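Local coordinates for protein RE68036p (Drosophila melanogaster, PDB 1SQH) that is of uncharacterised function but may act as an acyltransferase that transfers acyl groups to glycine, at residues D19-L24 / L37-Q42; R47-A52 / I62-Q67. All coordinates share one frame; numbering follows the deposited sequence.

Contact 1 (D19-L24 / L37-Q42); sequences DELLDL and LLLYNQ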
loop_
_atom_site.group_PDB
_atom_site.type_symbol
_atom_site.label_atom_id
_atom_site.label_comp_id
_atom_site.label_asym_id
_atom_site.label_seq_id
_atom_site.Cartn_x
_atom_site.Cartn_y
_atom_site.Cartn_z
ATOM N N ASP A 19 -2.040 17.510 -5.148
ATOM C CA ASP A 19 -0.668 17.799 -5.516
ATOM C C ASP A 19 0.004 18.650 -4.443
ATOM O O ASP A 19 1.152 18.390 -4.069
ATOM C CB ASP A 19 -0.626 18.487 -6.881
ATOM C CG ASP A 19 -0.674 17.489 -8.029
ATOM O OD1 ASP A 19 -1.200 17.849 -9.103
ATOM O OD2 ASP A 19 -0.178 16.346 -7.863
ATOM N N GLU A 20 -0.709 19.650 -3.927
ATOM C CA GLU A 20 -0.148 20.500 -2.877
ATOM C C GLU A 20 0.047 19.668 -1.617
ATOM O O GLU A 20 1.030 19.823 -0.902
ATOM C CB GLU A 20 -1.081 21.668 -2.554
ATOM C CG GLU A 20 -1.053 22.804 -3.549
ATOM C CD GLU A 20 -1.911 23.972 -3.093
ATOM O OE1 GLU A 20 -3.035 24.135 -3.627
ATOM O OE2 GLU A 20 -1.465 24.724 -2.193
ATOM N N LEU A 21 -0.917 18.795 -1.340
ATOM C CA LEU A 21 -0.836 17.934 -0.167
ATOM C C LEU A 21 0.425 17.074 -0.265
ATOM O O LEU A 21 1.124 16.855 0.728
ATOM C CB LEU A 21 -2.065 17.037 -0.099
ATOM C CG LEU A 21 -2.201 16.164 1.148
ATOM C CD1 LEU A 21 -2.271 17.037 2.414
ATOM C CD2 LEU A 21 -3.453 15.306 0.996
ATOM N N LEU A 22 0.695 16.589 -1.475
ATOM C CA LEU A 22 1.860 15.758 -1.751
ATOM C C LEU A 22 3.175 16.498 -1.461
ATOM O O LEU A 22 4.069 15.939 -0.823
ATOM C CB LEU A 22 1.835 15.302 -3.214
ATOM C CG LEU A 22 3.087 14.635 -3.803
ATOM C CD1 LEU A 22 3.411 13.346 -3.064
ATOM C CD2 LEU A 22 2.842 14.329 -5.275
ATOM N N ASP A 23 3.302 17.743 -1.922
ATOM C CA ASP A 23 4.542 18.480 -1.674
ATOM C C ASP A 23 4.670 18.925 -0.221
ATOM O O ASP A 23 5.778 19.102 0.287
ATOM C CB ASP A 23 4.659 19.699 -2.582
ATOM C CG ASP A 23 6.016 20.365 -2.462
ATOM O OD1 ASP A 23 7.021 19.736 -2.858
ATOM O OD2 ASP A 23 6.088 21.506 -1.956
ATOM N N LEU A 24 3.537 19.121 0.447
ATOM C CA LEU A 24 3.571 19.514 1.846
ATOM C C LEU A 24 4.228 18.407 2.640
ATOM O O LEU A 24 5.081 18.660 3.492
ATOM C CB LEU A 24 2.173 19.717 2.400
ATOM C CG LEU A 24 1.493 21.054 2.207
ATOM C CD1 LEU A 24 0.165 20.998 2.958
ATOM C CD2 LEU A 24 2.373 22.180 2.738
ATOM N N LEU A 37 4.740 8.782 0.248
ATOM C CA LEU A 37 4.809 7.691 -0.724
ATOM C C LEU A 37 3.430 7.334 -1.257
ATOM O O LEU A 37 3.256 7.112 -2.460
ATOM C CB LEU A 37 5.493 6.471 -0.098
ATOM C CG LEU A 37 6.999 6.748 0.069
ATOM C CD1 LEU A 37 7.710 5.630 0.824
ATOM C CD2 LEU A 37 7.599 6.926 -1.326
ATOM N N LEU A 38 2.453 7.298 -0.352
ATOM C CA LEU A 38 1.076 7.001 -0.702
ATOM C C LEU A 38 0.565 8.070 -1.675
ATOM O O LEU A 38 -0.011 7.744 -2.718
ATOM C CB LEU A 38 0.235 6.965 0.579
ATOM C CG LEU A 38 -1.295 7.076 0.601
ATOM C CD1 LEU A 38 -1.902 6.551 -0.672
ATOM C CD2 LEU A 38 -1.808 6.299 1.818
ATOM N N LEU A 39 0.800 9.335 -1.333
ATOM C CA LEU A 39 0.369 10.458 -2.165
ATOM C C LEU A 39 1.117 10.419 -3.492
ATOM O O LEU A 39 0.527 10.576 -4.574
ATOM C CB LEU A 39 0.632 11.786 -1.443
ATOM C CG LEU A 39 -0.527 12.452 -0.676
ATOM C CD1 LEU A 39 -1.329 11.426 0.087
ATOM C CD2 LEU A 39 0.039 13.507 0.281
ATOM N N TYR A 40 2.427 10.215 -3.406
ATOM C CA TYR A 40 3.251 10.116 -4.598
ATOM C C TYR A 40 2.722 8.990 -5.499
ATOM O O TYR A 40 2.527 9.169 -6.708
ATOM C CB TYR A 40 4.690 9.810 -4.196
ATOM C CG TYR A 40 5.530 9.344 -5.351
ATOM C CD1 TYR A 40 6.157 10.256 -6.191
ATOM C CD2 TYR A 40 5.671 7.985 -5.624
ATOM C CE1 TYR A 40 6.914 9.825 -7.282
ATOM C CE2 TYR A 40 6.413 7.545 -6.707
ATOM C CZ TYR A 40 7.039 8.469 -7.531
ATOM O OH TYR A 40 7.819 8.019 -8.579
ATOM N N ASN A 41 2.486 7.828 -4.902
ATOM C CA ASN A 41 2.008 6.695 -5.668
ATOM C C ASN A 41 0.671 6.943 -6.358
ATOM O O ASN A 41 0.535 6.690 -7.568
ATOM C CB ASN A 41 1.893 5.461 -4.777
ATOM C CG ASN A 41 1.413 4.250 -5.539
ATOM O OD1 ASN A 41 2.163 3.627 -6.281
ATOM N ND2 ASN A 41 0.141 3.928 -5.380
ATOM N N GLN A 42 -0.312 7.436 -5.602
ATOM C CA GLN A 42 -1.630 7.678 -6.174
ATOM C C GLN A 42 -1.570 8.621 -7.365
ATOM O O GLN A 42 -2.124 8.328 -8.424
ATOM C CB GLN A 42 -2.584 8.246 -5.129
ATOM C CG GLN A 42 -4.028 8.337 -5.640
ATOM C CD GLN A 42 -4.527 6.992 -6.152
ATOM O OE1 GLN A 42 -4.683 6.048 -5.379
ATOM N NE2 GLN A 42 -4.756 6.894 -7.459
#
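Leu22 and Leu39 mark the closest backbone approach of 19-24 and 37-42, their CA atoms 5.5 Å apart, in an antiparallel helical hairpin formed by helices 15-29 and 34-51. The segment axes come within 9.1 Å and cross at -143°. Leu39 points from its helix toward the other and lays CD2 against the backbone of 19-24, 3.5 Å from Leu22 CA and equally near the carbonyl O of Leu21. The same methyl meets Leu21 CG, 3.6 Å away, one leucine lying across the other. Leu22 answers from its own side: with CG anti to the backbone N (chi1 169°), it runs alongside Leu39, antiparallel to it, and its CD1 lies 3.6 Å from Leu39 CB. That methyl also reaches the second helix's backbone, 3.3 Å from Tyr40 N, and brushes Tyr40 CB; the tyrosine OH is hydrogen-bonded to Glu264. Leu21 also packs on Phe76 of helix 76-79 and Tyr82 of strand 82-87, and Leu39 on Phe68 of strand 67-71, which places the helix pair against the sheet. Lacking any hydrogen bond across it, the interface rests on methyl groups fitted against side chains and backbone, a purely van der Waals junction.

Contact 2 (R47-A52 / I62-Q67); sequences RQLSEA and ISLRKQ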
loop_
_atom_site.group_PDB
_atom_site.type_symbol
_atom_site.label_atom_id
_atom_site.label_comp_id
_atom_site.label_asym_id
_atom_site.label_seq_id
_atom_site.Cartn_x
_atom_site.Cartn_y
_atom_site.Cartn_z
ATOM N N ARG A 47 -1.931 9.916 -13.165
ATOM C CA ARG A 47 -1.337 10.347 -14.426
ATOM C C ARG A 47 -1.434 9.249 -15.494
ATOM O O ARG A 47 -1.916 9.491 -16.603
ATOM C CB ARG A 47 0.129 10.704 -14.203
ATOM C CG ARG A 47 0.810 11.396 -15.367
ATOM C CD ARG A 47 0.487 12.878 -15.371
ATOM N NE ARG A 47 1.315 13.606 -16.328
ATOM C CZ ARG A 47 1.244 14.917 -16.527
ATOM N NH1 ARG A 47 2.037 15.497 -17.421
ATOM N NH2 ARG A 47 0.379 15.647 -15.832
ATOM N N GLN A 48 -0.984 8.041 -15.150
ATOM C CA GLN A 48 -1.007 6.911 -16.081
ATOM C C GLN A 48 -2.419 6.562 -16.557
ATOM O O GLN A 48 -2.693 6.537 -17.754
ATOM C CB GLN A 48 -0.394 5.674 -15.426
ATOM C CG GLN A 48 0.995 5.858 -14.837
ATOM C CD GLN A 48 1.443 4.629 -14.060
ATOM O OE1 GLN A 48 1.520 3.527 -14.608
ATOM N NE2 GLN A 48 1.732 4.811 -12.776
ATOM N N LEU A 49 -3.305 6.272 -15.610
ATOM C CA LEU A 49 -4.683 5.920 -15.922
ATOM C C LEU A 49 -5.339 6.987 -16.790
ATOM O O LEU A 49 -6.247 6.690 -17.577
ATOM C CB LEU A 49 -5.488 5.745 -14.631
ATOM C CG LEU A 49 -5.035 4.607 -13.712
ATOM C CD1 LEU A 49 -5.891 4.575 -12.465
ATOM C CD2 LEU A 49 -5.125 3.294 -14.461
ATOM N N SER A 50 -4.879 8.226 -16.633
ATOM C CA SER A 50 -5.396 9.345 -17.409
ATOM C C SER A 50 -4.963 9.178 -18.869
ATOM O O SER A 50 -5.802 9.122 -19.775
ATOM C CB SER A 50 -4.852 10.662 -16.854
ATOM O OG SER A 50 -5.285 11.758 -17.638
ATOM N N GLU A 51 -3.652 9.095 -19.084
ATOM C CA GLU A 51 -3.109 8.928 -20.424
ATOM C C GLU A 51 -3.647 7.667 -21.086
ATOM O O GLU A 51 -3.679 7.567 -22.314
ATOM C CB GLU A 51 -1.585 8.863 -20.374
ATOM C CG GLU A 51 -0.944 10.095 -19.767
ATOM C CD GLU A 51 0.568 10.085 -19.889
ATOM O OE1 GLU A 51 1.181 9.045 -19.568
ATOM O OE2 GLU A 51 1.142 11.121 -20.297
ATOM N N ALA A 52 -4.063 6.703 -20.269
ATOM C CA ALA A 52 -4.612 5.446 -20.772
ATOM C C ALA A 52 -6.103 5.628 -21.042
ATOM O O ALA A 52 -6.839 4.655 -21.203
ATOM C CB ALA A 52 -4.397 4.330 -19.747
ATOM N N ILE A 62 -11.017 0.841 -10.356
ATOM C CA ILE A 62 -11.258 1.663 -9.179
ATOM C C ILE A 62 -10.262 1.395 -8.055
ATOM O O ILE A 62 -9.978 2.280 -7.249
ATOM C CB ILE A 62 -12.658 1.444 -8.600
ATOM C CG1 ILE A 62 -12.876 -0.040 -8.344
ATOM C CG2 ILE A 62 -13.705 2.006 -9.537
ATOM C CD1 ILE A 62 -13.882 -0.318 -7.259
ATOM N N SER A 63 -9.747 0.171 -7.995
ATOM C CA SER A 63 -8.791 -0.202 -6.956
ATOM C C SER A 63 -7.511 0.634 -7.083
ATOM O O SER A 63 -6.717 0.714 -6.147
ATOM C CB SER A 63 -8.456 -1.694 -7.056
ATOM O OG SER A 63 -7.735 -1.971 -8.246
ATOM N N LEU A 64 -7.335 1.261 -8.243
ATOM C CA LEU A 64 -6.177 2.111 -8.514
ATOM C C LEU A 64 -6.496 3.604 -8.304
ATOM O O LEU A 64 -5.732 4.482 -8.719
ATOM C CB LEU A 64 -5.691 1.880 -9.948
ATOM C CG LEU A 64 -4.599 0.823 -10.158
ATOM C CD1 LEU A 64 -4.920 -0.434 -9.381
ATOM C CD2 LEU A 64 -4.451 0.519 -11.645
ATOM N N ARG A 65 -7.626 3.886 -7.659
ATOM C CA ARG A 65 -8.045 5.260 -7.407
ATOM C C ARG A 65 -8.206 5.540 -5.919
ATOM O O ARG A 65 -8.357 4.626 -5.113
ATOM C CB ARG A 65 -9.386 5.552 -8.100
ATOM C CG ARG A 65 -9.536 5.013 -9.528
ATOM C CD ARG A 65 -8.295 5.276 -10.354
ATOM N NE ARG A 65 -8.425 6.357 -11.327
ATOM C CZ ARG A 65 -8.916 6.209 -12.552
ATOM N NH1 ARG A 65 -9.342 5.020 -12.968
ATOM N NH2 ARG A 65 -8.952 7.244 -13.374
ATOM N N LYS A 66 -8.174 6.817 -5.559
ATOM C CA LYS A 66 -8.363 7.233 -4.175
ATOM C C LYS A 66 -8.991 8.623 -4.176
ATOM O O LYS A 66 -8.718 9.433 -5.060
ATOM C CB LYS A 66 -7.031 7.291 -3.416
ATOM C CG LYS A 66 -6.441 5.947 -3.006
ATOM C CD LYS A 66 -5.319 6.148 -1.974
ATOM C CE LYS A 66 -4.629 4.844 -1.609
ATOM N NZ LYS A 66 -3.970 4.230 -2.800
ATOM N N GLN A 67 -9.838 8.895 -3.194
ATOM C CA GLN A 67 -10.464 10.207 -3.092
ATOM C C GLN A 67 -9.995 10.832 -1.782
ATOM O O GLN A 67 -10.298 10.342 -0.693
ATOM C CB GLN A 67 -11.981 10.066 -3.123
ATOM C CG GLN A 67 -12.495 9.513 -4.444
ATOM C CD GLN A 67 -13.737 8.657 -4.278
ATOM O OE1 GLN A 67 -13.663 7.519 -3.790
ATOM N NE2 GLN A 67 -14.884 9.197 -4.677
#
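Within 47-52, Leu49 alone makes the contact, and it meets both Leu64 and Arg65 of the loop that follows the helix. The apolar part lies with Leu64. Leu49 CD1 sits 3.7 Å from Leu64 CB, and the CD2 methyls of Leu49 and Leu64 approach to 4.0 Å, with the side chains roughly perpendicular. Both residues point toward each other's segment and are buried. Phe208 of helix 199-208 touches both leucines, while Ala204 of that helix adds to the packing on Leu64.

The connection from helix 34-51 to strand 67-71 doubles back here against the helix's last turn, in an alpha/beta architecture consistent with the acetyltransferase clan. Just before Leu64 the chain makes a short 3-10 turn, in which Arg65 N bonds to Ile62 O at 2.9 Å. Ser63 O accepts a hydrogen bond from His86 NE2, tying the turn to strand 82-87.

The second kind of contact is aliphatic against a flat cation. Arg65 comes from the direction opposite to Leu49, its chain bent at chi2 (-44°) and chi3 (-105°), which brings the guanidinium across the leucine. Leu49 CD1 sits 3.1 Å over one face of the Arg65 guanidinium, nearer its margin than its centre; it is 3.3 Å from Arg65 CD and 3.4 Å from Arg65 CZ. Leu49 CB lies farther along, 4.0 Å from Arg65 NH2. Arg56 also touches the Arg65 side chain. Shortening Arg65 to an alanine removes the outer methylenes and the guanidinium, and would probably open a gap over Leu49 CD1, which would keep Leu64 CB beside it. No hydrogen bond joins the two segments, and Arg65 NH1, buried here, has no partner in the model.

Overall arrangement
From the N terminus, the chain runs through helix 15-29, turns, and returns along helix 34-51; contact 1 closes that helical hairpin, with twelve residues between its segments. Farther along the same helix, contact 2 closes the next loop, joining the helix end to the connection leading into strand 67-71. The two closures follow in series, neither nested nor crossed, their centres about 14 Å apart, with helix 34-51 common to both. Gln42 bridges them: its NE2 probably bonds to Leu64 O and its OE1 to Lys66 NZ. Together they tie the two N-terminal helices and the following loop to the edge region of the mixed sheet, and contact 2 also reaches helix 199-208.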